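Local coordinates for protein putative aspartyl-tRNA synthetase (Leishmania major, PDB 6OD8) that probably attaches L-aspartate to tRNA(Asp) in an ATP-dependent reaction, as a class II aminoacyl-tRNA synthetase of protein biosynthesis, at residues A[275-286]-A[313-321]; A[74-82]-A[160-168]. One frame throughout, in Å; residues are numbered along the deposited sequence. Where two conformers were deposited one is given.

Contact 1 of 2, residues A[275-286]-A[313-321]. With EDO (1,2-ethanediol), chain G; EDO (1,2-ethanediol), chain D.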
# COMPACT_ATOMS: atom_id res chain seq x y z
N PRO A 275 -2.77 11.97 -5.51
CA PRO A 275 -4.16 11.53 -5.74
C PRO A 275 -5.19 12.54 -5.25
O PRO A 275 -6.34 12.18 -5.06
CB PRO A 275 -4.23 10.22 -4.96
CG PRO A 275 -3.35 10.50 -3.76
CD PRO A 275 -2.20 11.34 -4.30
N GLN A 276 -4.78 13.79 -5.00
CA GLN A 276 -5.66 14.80 -4.39
C GLN A 276 -7.06 14.84 -4.99
O GLN A 276 -8.06 14.73 -4.27
CB GLN A 276 -5.03 16.19 -4.53
CG GLN A 276 -5.92 17.32 -3.99
CD GLN A 276 -6.09 17.21 -2.49
OE1 GLN A 276 -5.12 16.98 -1.77
NE2 GLN A 276 -7.31 17.35 -2.01
N LEU A 277 -7.17 15.02 -6.30
CA LEU A 277 -8.49 15.18 -6.89
C LEU A 277 -9.33 13.91 -6.75
O LEU A 277 -10.51 13.98 -6.41
CB LEU A 277 -8.37 15.58 -8.36
CG LEU A 277 -7.49 16.78 -8.72
CD1 LEU A 277 -7.74 17.13 -10.19
CD2 LEU A 277 -7.78 17.99 -7.84
N TYR A 278 -8.73 12.74 -6.99
CA TYR A 278 -9.48 11.48 -6.92
C TYR A 278 -9.94 11.17 -5.50
O TYR A 278 -11.05 10.67 -5.30
CB TYR A 278 -8.64 10.33 -7.48
CG TYR A 278 -8.40 10.50 -8.95
CD1 TYR A 278 -9.45 10.37 -9.85
CD2 TYR A 278 -7.14 10.80 -9.45
CE1 TYR A 278 -9.26 10.55 -11.20
CE2 TYR A 278 -6.94 10.98 -10.82
CZ TYR A 278 -7.99 10.86 -11.67
OH TYR A 278 -7.79 11.04 -13.02
N LYS A 279 -9.08 11.40 -4.49
CA LYS A 279 -9.52 11.06 -3.15
C LYS A 279 -10.71 11.92 -2.71
O LYS A 279 -11.59 11.43 -2.00
CB LYS A 279 -8.37 11.13 -2.14
CG LYS A 279 -7.78 12.54 -1.84
CD LYS A 279 -6.65 12.39 -0.80
CE LYS A 279 -5.93 13.73 -0.63
NZ LYS A 279 -5.13 13.77 0.63
N GLN A 280 -10.81 13.17 -3.19
CA GLN A 280 -12.04 13.92 -2.94
C GLN A 280 -13.22 13.35 -3.72
O GLN A 280 -14.35 13.29 -3.21
CB GLN A 280 -11.85 15.39 -3.31
CG GLN A 280 -10.77 16.11 -2.55
CD GLN A 280 -10.74 17.58 -2.96
OE1 GLN A 280 -9.79 18.05 -3.60
NE2 GLN A 280 -11.81 18.29 -2.66
N MET A 281 -13.01 13.02 -5.00
CA MET A 281 -14.12 12.54 -5.81
C MET A 281 -14.70 11.24 -5.25
O MET A 281 -15.91 11.02 -5.33
CB MET A 281 -13.66 12.33 -7.25
CG MET A 281 -13.18 13.65 -7.89
SD MET A 281 -12.22 13.42 -9.43
CE MET A 281 -13.58 12.79 -10.38
N VAL A 282 -13.87 10.39 -4.64
CA VAL A 282 -14.40 9.12 -4.14
C VAL A 282 -15.34 9.35 -2.96
O VAL A 282 -16.32 8.63 -2.79
CB VAL A 282 -13.24 8.17 -3.78
CG1 VAL A 282 -13.80 6.85 -3.21
CG2 VAL A 282 -12.43 7.86 -5.04
N LEU A 283 -15.08 10.38 -2.15
CA LEU A 283 -16.01 10.69 -1.07
C LEU A 283 -17.38 11.09 -1.61
O LEU A 283 -18.41 10.87 -0.96
CB LEU A 283 -15.44 11.80 -0.20
CG LEU A 283 -14.13 11.59 0.54
CD1 LEU A 283 -14.06 12.58 1.68
CD2 LEU A 283 -13.90 10.17 1.02
N GLN A 284 -17.42 11.67 -2.80
CA GLN A 284 -18.71 11.99 -3.39
C GLN A 284 -19.42 10.76 -3.95
O GLN A 284 -20.58 10.88 -4.39
CB GLN A 284 -18.54 13.06 -4.49
CG GLN A 284 -17.67 14.27 -4.05
CD GLN A 284 -17.87 14.70 -2.60
OE1 GLN A 284 -18.98 14.73 -2.09
NE2 GLN A 284 -16.77 15.04 -1.93
N GLY A 285 -18.77 9.60 -3.95
CA GLY A 285 -19.47 8.36 -4.22
C GLY A 285 -19.89 7.65 -2.94
O GLY A 285 -20.18 6.45 -2.94
N ASP A 286 -19.88 8.40 -1.84
CA ASP A 286 -20.38 8.05 -0.51
C ASP A 286 -19.44 7.14 0.27
O ASP A 286 -19.85 6.59 1.31
CB ASP A 286 -21.79 7.42 -0.56
CG ASP A 286 -22.85 8.43 -1.03
OD1 ASP A 286 -22.53 9.63 -1.06
OD2 ASP A 286 -23.97 8.02 -1.40
N GLY A 313 3.43 8.73 -1.53
CA GLY A 313 2.51 9.52 -0.74
C GLY A 313 1.61 8.64 0.11
O GLY A 313 1.10 7.62 -0.35
N LEU A 314 1.42 9.06 1.35
CA LEU A 314 0.47 8.47 2.28
C LEU A 314 -0.66 9.48 2.39
O LEU A 314 -0.47 10.57 2.95
CB LEU A 314 1.13 8.22 3.63
CG LEU A 314 2.53 7.58 3.66
CD1 LEU A 314 3.08 7.47 5.08
CD2 LEU A 314 2.45 6.14 3.04
N ASP A 315 -1.82 9.17 1.79
CA ASP A 315 -2.85 10.17 1.60
C ASP A 315 -4.12 9.75 2.32
O ASP A 315 -4.43 8.56 2.40
CB ASP A 315 -3.14 10.38 0.10
CG ASP A 315 -2.28 11.44 -0.50
OD1 ASP A 315 -1.18 11.09 -1.03
OD2 ASP A 315 -2.68 12.63 -0.43
N VAL A 316 -4.82 10.73 2.87
CA VAL A 316 -6.03 10.51 3.66
C VAL A 316 -7.06 11.55 3.23
O VAL A 316 -6.72 12.72 3.01
CB VAL A 316 -5.74 10.61 5.18
CG1 VAL A 316 -7.02 10.48 6.01
CG2 VAL A 316 -4.71 9.55 5.62
N GLU A 317 -8.32 11.13 3.09
CA GLU A 317 -9.41 12.09 2.91
C GLU A 317 -10.63 11.57 3.67
O GLU A 317 -10.83 10.35 3.76
CB GLU A 317 -9.75 12.32 1.40
CG GLU A 317 -10.55 13.64 1.10
CD GLU A 317 -9.67 14.89 1.07
OE1 GLU A 317 -8.42 14.78 1.05
OE2 GLU A 317 -10.23 16.01 1.04
N MET A 318 -11.42 12.48 4.26
CA MET A 318 -12.53 12.03 5.09
C MET A 318 -13.63 13.09 5.13
O MET A 318 -13.37 14.28 5.00
CB MET A 318 -12.06 11.75 6.52
CG MET A 318 -11.39 13.01 7.14
SD MET A 318 -10.71 12.67 8.77
CE MET A 318 -12.24 12.83 9.70
N ARG A 319 -14.88 12.64 5.33
CA ARG A 319 -15.96 13.57 5.62
C ARG A 319 -15.68 14.33 6.91
O ARG A 319 -15.05 13.82 7.83
CB ARG A 319 -17.29 12.85 5.82
CG ARG A 319 -17.79 12.07 4.69
CD ARG A 319 -19.07 11.44 5.14
NE ARG A 319 -19.53 10.52 4.14
CZ ARG A 319 -20.48 9.64 4.34
NH1 ARG A 319 -21.09 9.56 5.52
NH2 ARG A 319 -20.81 8.83 3.35
N ILE A 320 -16.21 15.54 7.00
CA ILE A 320 -16.24 16.25 8.27
C ILE A 320 -17.68 16.60 8.61
O ILE A 320 -18.48 16.91 7.73
CB ILE A 320 -15.35 17.51 8.28
CG1 ILE A 320 -15.81 18.53 7.27
CG2 ILE A 320 -13.91 17.15 7.95
CD1 ILE A 320 -15.21 19.90 7.55
N ASP A 321 -18.00 16.52 9.90
CA ASP A 321 -19.31 16.94 10.38
C ASP A 321 -19.40 18.46 10.42
O ASP A 321 -20.35 19.06 9.91
CB ASP A 321 -19.59 16.38 11.78
CG ASP A 321 -19.76 14.86 11.82
OD1 ASP A 321 -19.45 14.27 12.87
OD2 ASP A 321 -20.22 14.26 10.83
C1 EDO G . -4.85 14.80 -10.55
O1 EDO G . -3.58 15.39 -10.19
C2 EDO G . -5.16 13.65 -9.59
O2 EDO G . -5.19 14.08 -8.21
C1 EDO D . 1.69 13.49 0.01
O1 EDO D . 2.10 14.80 -0.40
C2 EDO D . 1.54 12.68 -1.25
O2 EDO D . 0.37 13.07 -1.95
O HOH W 1 -18.49 10.17 1.68

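Contact 2 of 2, residues A[74-82]-A[160-168]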
# COMPACT_ATOMS: atom_id res chain seq x y z
N ILE A 74 19.20 -23.42 9.12
CA ILE A 74 19.04 -22.56 10.29
C ILE A 74 19.46 -21.14 9.91
O ILE A 74 20.61 -20.95 9.49
CB ILE A 74 19.87 -23.06 11.49
CG1 ILE A 74 19.59 -24.54 11.79
CG2 ILE A 74 19.66 -22.16 12.71
CD1 ILE A 74 18.17 -24.83 12.20
N PRO A 75 18.61 -20.13 10.07
CA PRO A 75 19.05 -18.76 9.82
C PRO A 75 20.04 -18.27 10.87
O PRO A 75 20.00 -18.68 12.04
CB PRO A 75 17.75 -17.95 9.86
CG PRO A 75 16.80 -18.78 10.62
CD PRO A 75 17.17 -20.21 10.39
N VAL A 76 20.95 -17.39 10.45
CA VAL A 76 21.95 -16.86 11.36
C VAL A 76 21.29 -16.22 12.58
O VAL A 76 21.84 -16.27 13.69
CB VAL A 76 22.85 -15.85 10.61
CG1 VAL A 76 23.93 -15.31 11.54
CG2 VAL A 76 23.49 -16.52 9.41
N SER A 77 20.08 -15.67 12.41
CA SER A 77 19.41 -14.97 13.50
C SER A 77 19.12 -15.89 14.68
O SER A 77 19.03 -15.43 15.82
CB SER A 77 18.12 -14.32 13.00
OG SER A 77 17.28 -15.27 12.34
N GLU A 78 18.99 -17.20 14.43
CA GLU A 78 18.59 -18.16 15.44
C GLU A 78 19.75 -18.78 16.20
O GLU A 78 19.52 -19.57 17.12
CB GLU A 78 17.75 -19.28 14.80
CG GLU A 78 16.36 -18.85 14.30
CD GLU A 78 15.61 -19.97 13.58
OE1 GLU A 78 16.12 -21.11 13.52
OE2 GLU A 78 14.50 -19.70 13.06
N LEU A 79 21.00 -18.44 15.86
CA LEU A 79 22.16 -19.19 16.33
C LEU A 79 22.44 -19.05 17.82
O LEU A 79 23.25 -19.81 18.36
CB LEU A 79 23.39 -18.78 15.54
CG LEU A 79 23.41 -19.33 14.13
CD1 LEU A 79 24.62 -18.80 13.34
CD2 LEU A 79 23.41 -20.84 14.20
N SER A 80 21.82 -18.09 18.50
CA SER A 80 22.04 -17.96 19.93
C SER A 80 20.98 -18.68 20.76
O SER A 80 21.11 -18.70 21.99
CB SER A 80 22.11 -16.48 20.31
OG SER A 80 23.40 -15.97 19.99
N ARG A 81 19.98 -19.28 20.12
CA ARG A 81 19.04 -20.14 20.83
C ARG A 81 19.79 -21.19 21.64
O ARG A 81 20.69 -21.86 21.10
CB ARG A 81 18.09 -20.82 19.83
CG ARG A 81 16.92 -19.95 19.35
CD ARG A 81 16.28 -20.53 18.08
NE ARG A 81 16.19 -21.99 18.12
CZ ARG A 81 15.72 -22.75 17.12
NH1 ARG A 81 15.29 -22.18 16.00
NH2 ARG A 81 15.68 -24.07 17.24
N PRO A 82 19.48 -21.35 22.93
CA PRO A 82 20.28 -22.26 23.77
C PRO A 82 20.22 -23.72 23.33
O PRO A 82 21.15 -24.47 23.63
CB PRO A 82 19.68 -22.08 25.16
CG PRO A 82 18.27 -21.66 24.90
CD PRO A 82 18.34 -20.79 23.67
N SER A 160 27.49 -9.85 16.22
CA SER A 160 26.29 -9.72 17.04
C SER A 160 26.04 -10.96 17.89
O SER A 160 25.43 -10.85 18.97
CB SER A 160 25.08 -9.41 16.16
OG SER A 160 24.80 -10.48 15.27
N HIS A 161 26.48 -12.14 17.44
CA HIS A 161 26.40 -13.36 18.25
C HIS A 161 27.72 -13.55 19.00
O HIS A 161 28.50 -14.47 18.75
CB HIS A 161 26.10 -14.57 17.37
CG HIS A 161 24.73 -14.57 16.79
ND1 HIS A 161 23.60 -14.86 17.53
CD2 HIS A 161 24.30 -14.34 15.53
CE1 HIS A 161 22.54 -14.79 16.75
NE2 HIS A 161 22.93 -14.48 15.53
N SER A 162 27.97 -12.63 19.94
CA SER A 162 29.27 -12.57 20.61
C SER A 162 29.51 -13.74 21.55
O SER A 162 30.66 -14.03 21.88
CB SER A 162 29.38 -11.26 21.37
OG SER A 162 28.32 -11.17 22.30
N ASP A 163 28.45 -14.42 21.99
CA ASP A 163 28.57 -15.49 22.97
C ASP A 163 29.00 -16.82 22.37
O ASP A 163 29.38 -17.72 23.11
CB ASP A 163 27.23 -15.67 23.68
CG ASP A 163 26.08 -15.91 22.70
OD1 ASP A 163 26.06 -15.26 21.62
OD2 ASP A 163 25.21 -16.77 23.00
N ILE A 164 28.92 -16.97 21.04
CA ILE A 164 29.12 -18.26 20.39
C ILE A 164 30.07 -18.11 19.21
O ILE A 164 30.33 -17.01 18.71
CB ILE A 164 27.80 -18.90 19.92
CG1 ILE A 164 27.13 -17.99 18.89
CG2 ILE A 164 26.88 -19.19 21.10
CD1 ILE A 164 26.23 -18.70 17.95
N GLU A 165 30.55 -19.26 18.75
CA GLU A 165 31.46 -19.35 17.62
C GLU A 165 31.15 -20.64 16.88
O GLU A 165 30.80 -21.65 17.51
CB GLU A 165 32.91 -19.31 18.08
CG GLU A 165 33.92 -19.53 16.98
CD GLU A 165 35.34 -19.40 17.47
OE1 GLU A 165 35.73 -20.17 18.38
OE2 GLU A 165 36.06 -18.51 16.96
N LEU A 166 31.27 -20.62 15.56
CA LEU A 166 30.99 -21.78 14.72
C LEU A 166 32.28 -22.54 14.41
O LEU A 166 33.24 -21.96 13.90
CB LEU A 166 30.31 -21.36 13.42
CG LEU A 166 28.96 -20.64 13.53
CD1 LEU A 166 28.36 -20.42 12.15
CD2 LEU A 166 28.01 -21.43 14.43
N LYS A 167 32.29 -23.84 14.70
CA LYS A 167 33.39 -24.72 14.31
C LYS A 167 33.01 -25.44 13.02
O LYS A 167 32.21 -26.38 13.03
CB LYS A 167 33.73 -25.71 15.43
N VAL A 168 33.63 -25.03 11.91
CA VAL A 168 33.18 -25.43 10.58
C VAL A 168 33.65 -26.84 10.25
O VAL A 168 34.85 -27.14 10.31
CB VAL A 168 33.70 -24.44 9.52
CG1 VAL A 168 33.28 -24.88 8.13
CG2 VAL A 168 33.22 -23.02 9.84
O HOH W 2 23.14 -12.87 20.27

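Contact 1 of 2, residues A[275-286]-A[313-321]
The guanidinium of Arg319 has Asp286 CA and a water at its edge, in plane; this water accepts from Arg319 NE at 2.7 Å and donates to Leu283 O, linking Arg319 to the backbone of the helical segment. Trp521 makes a cation-pi contact with the same guanidinium. Arg319 NH2 also pairs with Asp111 of the second subunit, and the Asp286 carboxylate with Arg94 of that subunit. The carboxylate of Glu317 and the amide of Gln280 lie with their planes 29° apart, Gln280 CG packing 3.6 Å from Glu317 OE2, whose salt bridge goes to Arg488. Gln280 in turn bonds Tyr512 and His523.

Next to Gln280, Lys279 extends toward the strand. With CG between the backbone N and the carbonyl carbon (chi1 68°) and the chain extended beyond, NZ meets the anti lone pair of Asp315 OD2 at 2.9 Å, reaches Val316 O at 3.0 Å from above the carbonyl plane, and forms a longer salt bridge to Glu317 OE1 at 3.5 Å. The buried lysine is thus hydrogen-bonded to one carboxylate and one carbonyl, a second carboxylate completing the salt-bridge network. Leu283 CD1 packs on Glu317 CG and the Met318 backbone.

Helix 276-283 crosses strand 313-319 at 29°, packing on part of the largely antiparallel sheet of the class II synthetase catalytic domain beside the dimer interface.

Contact 2 of 2, residues A[74-82]-A[160-168]
The hydrogen-bonded part of the contact centres on Ser80 and His161. Ser80 OG lies at the edge of the imidazole, in its plane, 2.7 Å from ND1; either partner could be the donor. The hydroxyl is also 3.2 Å from Asp163 OD1, a weak bond, and an unsettled one because the same proton could go to His161 ND1. Asp163 CG sits between its own backbone N and carbonyl carbon (chi1 55°), which turns the carboxylate back toward the serine. A water 3.1 Å from Ser80 OG bonds weakly to Ser160 O, adding a solvent link at this outer margin. On the far side of the ring, His161 NE2 comes within 2.8 Å of Val76 O.

A CH-pi interaction covers one face of the imidazole: Leu79 CB stands over its centre, 4.3 Å from the centroid of the His161 ring and 9° off the normal. Together with the Ser80 bond at the edge, this should restrict the rotation of the ring.

Apolar packing continues inward from the same leucine. Ile164 CD1 touches Leu79 CB at 3.7 Å, and at the other end of the side chain Leu79 CD1 approaches Leu166 CD1. Leu79 and Leu166 both rest on Ile91 of strand 88-100, while Ile164 and Leu166 meet Val149 of strand 142-151.

The 3-10 turn around residues 76-78 and the residues after it therefore lie against His161, Ile164 and Leu166, closing part of the hydrophobic interior of the OB-fold beta-barrel, the domain that in aspartyl-tRNA synthetases binds the tRNA anticodon.

The two contacts belong to different parts of the fold, on opposite sides of the chain's centre, with centres about 50 Å apart and nearest atoms about 28 Å apart. No secondary-structure element is common to both, and both are mainly buried. Contact 1 sets a helix on a strand of the large catalytic sheet; its polar chemistry is dominated by salt bridges, beside apolar packing of Leu283, and the second subunit takes up some of its charges. Contact 2 joins a loop to the OB-fold barrel, with no neighbouring chain touching it. There the polar part is a histidine-serine hydrogen bond, with Asp163 at the exposed rim, while aliphatic side chains fill the inner side.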